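Local coordinates for protein lysozyme C (Equus asinus, PDB 5XUW) that hydrolyses the beta-1,4 linkages between N-acetylmuramic acid and N-acetylglucosamine in bacterial peptidoglycan, lysing bacteria, and binds one calcium ion, at residues G22-L25 with A26-V29; W108-W111 with V112-K116; Q58-S61 with K62-C65. One frame throughout, in Å; residues are numbered along the deposited sequence.

Contact 1 (G22-L25 with A26-V29); sequences GYSL and ANWV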
loop_
_atom_site.group_PDB
_atom_site.type_symbol
_atom_site.label_atom_id
_atom_site.label_comp_id
_atom_site.label_asym_id
_atom_site.label_seq_id
_atom_site.Cartn_x
_atom_site.Cartn_y
_atom_site.Cartn_z
ATOM N N GLY A 22 -0.741 -7.016 12.680
ATOM C CA GLY A 22 -0.392 -8.436 12.698
ATOM C C GLY A 22 0.410 -8.949 11.507
ATOM O O GLY A 22 0.783 -10.125 11.486
ATOM N N TYR A 23 0.698 -8.082 10.533
ATOM C CA TYR A 23 1.335 -8.493 9.283
ATOM C C TYR A 23 2.813 -8.144 9.284
ATOM O O TYR A 23 3.196 -7.025 9.643
ATOM C CB TYR A 23 0.661 -7.801 8.100
ATOM C CG TYR A 23 -0.785 -8.172 7.923
ATOM C CD1 TYR A 23 -1.144 -9.273 7.157
ATOM C CD2 TYR A 23 -1.801 -7.422 8.521
ATOM C CE1 TYR A 23 -2.467 -9.626 6.975
ATOM C CE2 TYR A 23 -3.131 -7.761 8.347
ATOM C CZ TYR A 23 -3.460 -8.869 7.583
ATOM O OH TYR A 23 -4.786 -9.196 7.395
ATOM N N SER A 24 3.632 -9.094 8.851
ATOM C CA SER A 24 5.071 -8.914 8.791
ATOM C C SER A 24 5.467 -7.858 7.785
ATOM O O SER A 24 4.727 -7.562 6.841
ATOM C CB SER A 24 5.749 -10.211 8.370
ATOM O OG SER A 24 5.452 -10.506 7.013
ATOM N N LEU A 25 6.667 -7.331 7.970
ATOM C CA LEU A 25 7.262 -6.434 7.000
ATOM C C LEU A 25 7.267 -7.047 5.586
ATOM O O LEU A 25 6.974 -6.361 4.620
ATOM C CB LEU A 25 8.681 -6.096 7.444
ATOM C CG LEU A 25 9.427 -5.011 6.700
ATOM C CD1 LEU A 25 8.708 -3.679 6.826
ATOM C CD2 LEU A 25 10.837 -4.934 7.276
ATOM N N ALA A 26 7.580 -8.336 5.464
ATOM C CA ALA A 26 7.587 -8.987 4.141
ATOM C C ALA A 26 6.220 -8.901 3.475
ATOM O O ALA A 26 6.121 -8.629 2.279
ATOM C CB ALA A 26 8.041 -10.429 4.242
ATOM N N ASN A 27 5.167 -9.121 4.256
ATOM C CA ASN A 27 3.806 -8.973 3.729
ATOM C C ASN A 27 3.493 -7.566 3.220
ATOM O O ASN A 27 2.901 -7.404 2.155
ATOM C CB ASN A 27 2.767 -9.442 4.754
ATOM C CG ASN A 27 2.450 -10.900 4.596
ATOM O OD1 ASN A 27 1.842 -11.295 3.604
ATOM N ND2 ASN A 27 2.880 -11.721 5.551
ATOM N N TRP A 28 3.895 -6.562 3.984
ATOM C CA TRP A 28 3.721 -5.160 3.579
ATOM C C TRP A 28 4.478 -4.820 2.286
ATOM O O TRP A 28 3.944 -4.150 1.391
ATOM C CB TRP A 28 4.196 -4.240 4.704
ATOM C CG TRP A 28 3.228 -4.157 5.833
ATOM C CD1 TRP A 28 3.353 -4.686 7.084
ATOM C CD2 TRP A 28 1.964 -3.504 5.796
ATOM N NE1 TRP A 28 2.234 -4.388 7.833
ATOM C CE2 TRP A 28 1.367 -3.666 7.059
ATOM C CE3 TRP A 28 1.282 -2.788 4.812
ATOM C CZ2 TRP A 28 0.119 -3.115 7.370
ATOM C CZ3 TRP A 28 0.047 -2.252 5.113
ATOM C CH2 TRP A 28 -0.519 -2.413 6.382
ATOM N N VAL A 29 5.733 -5.267 2.207
ATOM C CA VAL A 29 6.548 -5.031 1.015
ATOM C C VAL A 29 5.965 -5.793 -0.179
ATOM O O VAL A 29 5.889 -5.259 -1.293
ATOM C CB VAL A 29 8.036 -5.385 1.252
ATOM C CG1 VAL A 29 8.852 -5.209 -0.018
ATOM C CG2 VAL A 29 8.622 -4.500 2.344
#
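S24 and W28 are joined at the start of helix 25-36 by the first turn's backbone bond, W28 N to S24 O at 3.1 Å, and V29 N to L25 O at 2.9 Å continues the alpha-helical pattern. S24 sits at the N-cap. Its hydroxyl is placed between its own backbone N and carbonyl carbon (chi1 69°), which turns it back over the helix end, where OG accepts from N27 N at 3.1 Å. The side chain of N27 adds a second donor to the same oxygen, ND2 to S24 OG at 3.2 Å, tilted from the amide plane and less straight than the backbone bond. Two N-H groups therefore grip one hydroxyl, while the other end of the N27 amide, OD1, accepts from W111 NE1. Y23 O lies at the edge of the W28 indole, near its plane, 3.5 Å from CD1, while S24 O approaches W28 CD1 obliquely at 3.2 Å. W28 NE1, 3.8 Å from Y23 CB, makes a weak hydrogen bond to F20 O. Of the Y23 side chain, CB alone approaches W28; the phenol ring points off to M105, whose N its OH bonds. On another side of the turn, V29 CG2 rests 3.4 Å from L25 O. The whole is a serine N-cap opening helix 25-36, the helix that carries the predicted catalytic E35 in this C-type lysozyme.

Contact 2 (W108-W111 with V112-K116); sequences WKAW and VKHCK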
loop_
_atom_site.group_PDB
_atom_site.type_symbol
_atom_site.label_atom_id
_atom_site.label_comp_id
_atom_site.label_asym_id
_atom_site.label_seq_id
_atom_site.Cartn_x
_atom_site.Cartn_y
_atom_site.Cartn_z
ATOM N N TRP A 108 -6.359 -5.310 -0.220
ATOM C CA TRP A 108 -5.512 -5.173 -1.399
ATOM C C TRP A 108 -5.606 -6.450 -2.232
ATOM O O TRP A 108 -5.090 -7.501 -1.853
ATOM C CB TRP A 108 -4.076 -4.872 -0.976
ATOM C CG TRP A 108 -3.867 -3.466 -0.463
ATOM C CD1 TRP A 108 -3.725 -2.336 -1.214
ATOM C CD2 TRP A 108 -3.746 -3.049 0.914
ATOM N NE1 TRP A 108 -3.527 -1.243 -0.400
ATOM C CE2 TRP A 108 -3.542 -1.650 0.911
ATOM C CE3 TRP A 108 -3.809 -3.718 2.137
ATOM C CZ2 TRP A 108 -3.379 -0.914 2.092
ATOM C CZ3 TRP A 108 -3.650 -3.002 3.300
ATOM C CH2 TRP A 108 -3.432 -1.599 3.274
ATOM N N LYS A 109 -6.287 -6.355 -3.365
ATOM C CA LYS A 109 -6.542 -7.538 -4.196
ATOM C C LYS A 109 -5.264 -8.176 -4.752
ATOM O O LYS A 109 -5.192 -9.397 -4.889
ATOM C CB LYS A 109 -7.503 -7.196 -5.329
ATOM C CG LYS A 109 -8.883 -6.760 -4.840
ATOM C CD LYS A 109 -9.947 -7.021 -5.896
ATOM C CE LYS A 109 -11.232 -6.259 -5.613
ATOM N NZ LYS A 109 -12.231 -6.460 -6.701
ATOM N N ALA A 110 -4.256 -7.364 -5.067
ATOM C CA ALA A 110 -2.990 -7.915 -5.576
ATOM C C ALA A 110 -2.227 -8.670 -4.473
ATOM O O ALA A 110 -1.579 -9.681 -4.756
ATOM C CB ALA A 110 -2.134 -6.830 -6.211
ATOM N N TRP A 111 -2.327 -8.202 -3.229
ATOM C CA TRP A 111 -1.787 -8.943 -2.090
ATOM C C TRP A 111 -2.499 -10.291 -1.950
ATOM O O TRP A 111 -1.854 -11.337 -1.780
ATOM C CB TRP A 111 -1.884 -8.127 -0.796
ATOM C CG TRP A 111 -1.382 -8.886 0.398
ATOM C CD1 TRP A 111 -0.086 -9.015 0.816
ATOM C CD2 TRP A 111 -2.171 -9.650 1.293
ATOM N NE1 TRP A 111 -0.022 -9.832 1.929
ATOM C CE2 TRP A 111 -1.293 -10.226 2.247
ATOM C CE3 TRP A 111 -3.545 -9.903 1.397
ATOM C CZ2 TRP A 111 -1.750 -11.036 3.286
ATOM C CZ3 TRP A 111 -3.989 -10.712 2.425
ATOM C CH2 TRP A 111 -3.096 -11.256 3.364
ATOM N N VAL A 112 -3.823 -10.279 -2.046
ATOM C CA VAL A 112 -4.584 -11.535 -1.978
ATOM C C VAL A 112 -4.111 -12.519 -3.059
ATOM O O VAL A 112 -3.889 -13.694 -2.773
ATOM C CB VAL A 112 -6.100 -11.302 -2.131
ATOM C CG1 VAL A 112 -6.847 -12.628 -2.255
ATOM C CG2 VAL A 112 -6.631 -10.489 -0.954
ATOM N N LYS A 113 -3.971 -12.028 -4.284
ATOM C CA LYS A 113 -3.666 -12.886 -5.432
ATOM C C LYS A 113 -2.252 -13.458 -5.398
ATOM O O LYS A 113 -2.055 -14.612 -5.763
ATOM C CB LYS A 113 -3.890 -12.123 -6.739
ATOM C CG LYS A 113 -3.628 -12.933 -8.003
ATOM C CD LYS A 113 -4.078 -12.192 -9.249
ATOM C CE LYS A 113 -3.995 -13.086 -10.478
ATOM N NZ LYS A 113 -4.235 -12.330 -11.740
ATOM N N HIS A 114 -1.283 -12.656 -4.971
ATOM C CA HIS A 114 0.140 -12.991 -5.101
ATOM C C HIS A 114 0.900 -13.285 -3.809
ATOM O O HIS A 114 1.907 -13.983 -3.861
ATOM C CB HIS A 114 0.851 -11.868 -5.863
ATOM C CG HIS A 114 0.360 -11.700 -7.267
ATOM N ND1 HIS A 114 -0.452 -10.656 -7.653
ATOM C CD2 HIS A 114 0.546 -12.460 -8.371
ATOM C CE1 HIS A 114 -0.738 -10.773 -8.938
ATOM N NE2 HIS A 114 -0.134 -11.853 -9.401
ATOM N N CYS A 115 0.455 -12.736 -2.677
ATOM C CA CYS A 115 1.212 -12.795 -1.419
ATOM C C CYS A 115 0.539 -13.601 -0.318
ATOM O O CYS A 115 1.220 -14.283 0.447
ATOM C CB CYS A 115 1.433 -11.385 -0.878
ATOM S SG CYS A 115 2.161 -10.200 -2.043
ATOM N N LYS A 116 -0.784 -13.493 -0.206
ATOM C CA LYS A 116 -1.514 -14.151 0.875
ATOM C C LYS A 116 -1.284 -15.661 0.863
ATOM O O LYS A 116 -1.307 -16.275 -0.191
ATOM C CB LYS A 116 -3.014 -13.860 0.771
ATOM C CG LYS A 116 -3.822 -14.364 1.957
ATOM C CD LYS A 116 -5.303 -14.050 1.781
ATOM C CE LYS A 116 -6.141 -14.708 2.864
ATOM N NZ LYS A 116 -7.251 -15.490 2.254
#
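W111 and K116 meet where the short helix 109-114 of the C-type lysozyme fold ends, W108 standing at its N-cap. Backbone bonds run from V112 N to W108 O and from K113 N to K109 O in the alpha-helical pattern, which persists to C115 and is joined at the end by an i+5 bond. There W111 O accepts two donors from opposite faces of its carbonyl plane, C115 N at 2.8 Å and K116 N at 2.9 Å, sharing one oxygen as the chain leaves the helix. A110 O is also doubly used: beside H114 N it takes H114 ND1 at 3.3 Å, a more bent bond that comes in near the edge of the imidazole and ties the ring to its own helix. The same ring stacks with Y34 of helix 25-36.

Apolar and aromatic contacts centre on the W111 indole. With CG anti to the backbone N (chi1 178°), the ring extends along the helix flank toward C115 and K116. The K116 chain crosses the six-membered ring, its CB placed over the face 3.8 Å from the ring centroid in a CH-pi contact, with CG and CD running on past CH2 and CZ3. At the five-membered end, C115 CB comes to 3.3 Å from W111 CD1, a tight approach, and C115 SG makes an oblique sulfur-aromatic contact with that ring. This sulfur also forms the disulfide with C30 of helix 25-36, to which W111 NE1 donates as well, through N27 OD1. At the other end, A110 N donates to OE2 of the predicted catalytic E35, and W108 NE1 to F57 O. V112 CG2 touches both W108 O, at 3.5 Å, and W111 CE3, at 3.9 Å.

Contact 3 (Q58-S61 with K62-C65); sequences QLNS and KWWC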
loop_
_atom_site.group_PDB
_atom_site.type_symbol
_atom_site.label_atom_id
_atom_site.label_comp_id
_atom_site.label_asym_id
_atom_site.label_seq_id
_atom_site.Cartn_x
_atom_site.Cartn_y
_atom_site.Cartn_z
ATOM N N GLN A 58 -1.829 1.746 -3.829
ATOM C CA GLN A 58 -3.043 1.739 -4.629
ATOM C C GLN A 58 -4.293 2.026 -3.790
ATOM O O GLN A 58 -5.250 1.255 -3.767
ATOM C CB GLN A 58 -3.141 0.424 -5.405
ATOM C CG GLN A 58 -2.137 0.330 -6.532
ATOM C CD GLN A 58 -2.464 1.261 -7.683
ATOM O OE1 GLN A 58 -3.295 0.941 -8.531
ATOM N NE2 GLN A 58 -1.828 2.430 -7.706
ATOM N N LEU A 59 -4.260 3.179 -3.127
ATOM C CA LEU A 59 -5.324 3.601 -2.227
ATOM C C LEU A 59 -6.441 4.254 -3.025
ATOM O O LEU A 59 -6.189 5.119 -3.872
ATOM C CB LEU A 59 -4.770 4.539 -1.166
ATOM C CG LEU A 59 -3.649 3.941 -0.319
ATOM C CD1 LEU A 59 -2.889 5.023 0.427
ATOM C CD2 LEU A 59 -4.194 2.882 0.632
ATOM N N ASN A 60 -7.674 3.797 -2.797
ATOM C CA ASN A 60 -8.800 4.169 -3.641
ATOM C C ASN A 60 -9.478 5.491 -3.269
ATOM O O ASN A 60 -9.505 5.892 -2.108
ATOM C CB ASN A 60 -9.833 3.024 -3.756
ATOM C CG ASN A 60 -10.658 2.827 -2.507
ATOM O OD1 ASN A 60 -11.385 3.722 -2.076
ATOM N ND2 ASN A 60 -10.573 1.635 -1.927
ATOM N N SER A 61 -10.044 6.108 -4.298
ATOM C CA SER A 61 -10.682 7.422 -4.280
ATOM C C SER A 61 -12.125 7.413 -3.752
ATOM O O SER A 61 -12.791 8.446 -3.805
ATOM C CB SER A 61 -10.729 7.925 -5.726
ATOM O OG SER A 61 -11.471 6.988 -6.528
ATOM N N LYS A 62 -12.625 6.256 -3.311
ATOM C CA LYS A 62 -13.998 6.124 -2.818
ATOM C C LYS A 62 -14.059 6.099 -1.297
ATOM O O LYS A 62 -14.975 6.666 -0.716
ATOM C CB LYS A 62 -14.648 4.860 -3.388
ATOM C CG LYS A 62 -16.036 4.564 -2.835
ATOM C CD LYS A 62 -16.727 3.487 -3.648
ATOM C CE LYS A 62 -18.099 3.159 -3.087
ATOM N NZ LYS A 62 -18.808 2.173 -3.948
ATOM N N TRP A 63 -13.114 5.414 -0.660
ATOM C CA TRP A 63 -13.103 5.286 0.794
ATOM C C TRP A 63 -11.977 6.008 1.507
ATOM O O TRP A 63 -12.155 6.398 2.659
ATOM C CB TRP A 63 -13.082 3.804 1.193
ATOM C CG TRP A 63 -14.409 3.092 0.997
ATOM C CD1 TRP A 63 -15.663 3.646 1.041
ATOM C CD2 TRP A 63 -14.600 1.695 0.760
ATOM N NE1 TRP A 63 -16.614 2.682 0.826
ATOM C CE2 TRP A 63 -15.992 1.474 0.655
ATOM C CE3 TRP A 63 -13.729 0.607 0.622
ATOM C CZ2 TRP A 63 -16.538 0.208 0.419
ATOM C CZ3 TRP A 63 -14.269 -0.659 0.384
ATOM C CH2 TRP A 63 -15.665 -0.845 0.284
ATOM N N TRP A 64 -10.834 6.190 0.844
ATOM C CA TRP A 64 -9.605 6.528 1.550
ATOM C C TRP A 64 -9.086 7.929 1.285
ATOM O O TRP A 64 -8.736 8.625 2.223
ATOM C CB TRP A 64 -8.535 5.473 1.249
ATOM C CG TRP A 64 -9.024 4.103 1.582
ATOM C CD1 TRP A 64 -9.237 3.074 0.713
ATOM C CD2 TRP A 64 -9.414 3.628 2.869
ATOM N NE1 TRP A 64 -9.716 1.977 1.379
ATOM C CE2 TRP A 64 -9.842 2.289 2.708
ATOM C CE3 TRP A 64 -9.437 4.195 4.147
ATOM C CZ2 TRP A 64 -10.287 1.510 3.779
ATOM C CZ3 TRP A 64 -9.884 3.422 5.217
ATOM C CH2 TRP A 64 -10.301 2.089 5.023
ATOM N N CYS A 65 -9.018 8.330 0.025
ATOM C CA CYS A 65 -8.562 9.683 -0.334
ATOM C C CYS A 65 -9.606 10.368 -1.189
ATOM O O CYS A 65 -10.540 9.729 -1.691
ATOM C CB CYS A 65 -7.211 9.643 -1.067
ATOM S SG CYS A 65 -7.209 8.832 -2.684
#
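From N60 the backbone leaves strand 59-60 and curls into a tight turn, so that N60 O is met by two amides of the returning chain, W64 N and C65 N, both at 3.3 Å and from opposite faces of the carbonyl plane. The C65 bond is the straighter, with an N-H...O angle of 165°. Where the chain closes on itself, S61 CA approaches C65 O at 3.5 Å in a CA-H...O contact.

The side chain of N60 spans the inside of this turn. Its CG lies between the backbone N and the carbonyl carbon (chi1 74°), which folds the amide forward over the next residues. OD1 then receives W63 N at 2.8 Å, nearly in line with the CG-OD1 bond, and K62 N at 3.1 Å on a lone pair in the carbonyl plane. The bond from K62, two residues on, makes this an Asx turn, placed at the end of the last strand of the small antiparallel sheet in the C-type lysozyme fold. Four backbone N-H groups of 62-65, which has no regular secondary structure, are thus taken up by two oxygens of N60.

The other end of the amide, ND2, lies at the edge of the W64 indole, 3.3 Å from CD1, with the amide and ring planes 46° apart. W63 CB packs over one face of that indole, toward its rim. N60 also touches D53, the predicted catalytic aspartate on the adjacent strand 53-54. C65 turns its sulfur toward the strand, SG lying 3.8 Å from N60 O, and is linked by a disulfide to C80. S61 OG accepts from Y52 N, while W64 reaches R97 and V98 of helix 89-100.

Overall arrangement
Contacts 1 and 2 belong to the helical part of the molecule and touch directly: besides the N27-W111 bond, the side chains of W28 and Y23 pack on those of W108 and W111. One shapes a helix start, the other mainly a helix end. Contact 3 lies in the sheet region, its centre about 21 Å from that of contact 1 and on the opposite side of the chain's centre; it meets contact 2 through L59 and W108. All three are partly buried and contain a buried tryptophan, though contact 3 also has an exposed one, W63. Contact 1 relies on serine capping; contacts 2 and 3 both share one carbonyl between two amides, and contact 3 adds an asparagine side-chain acceptor.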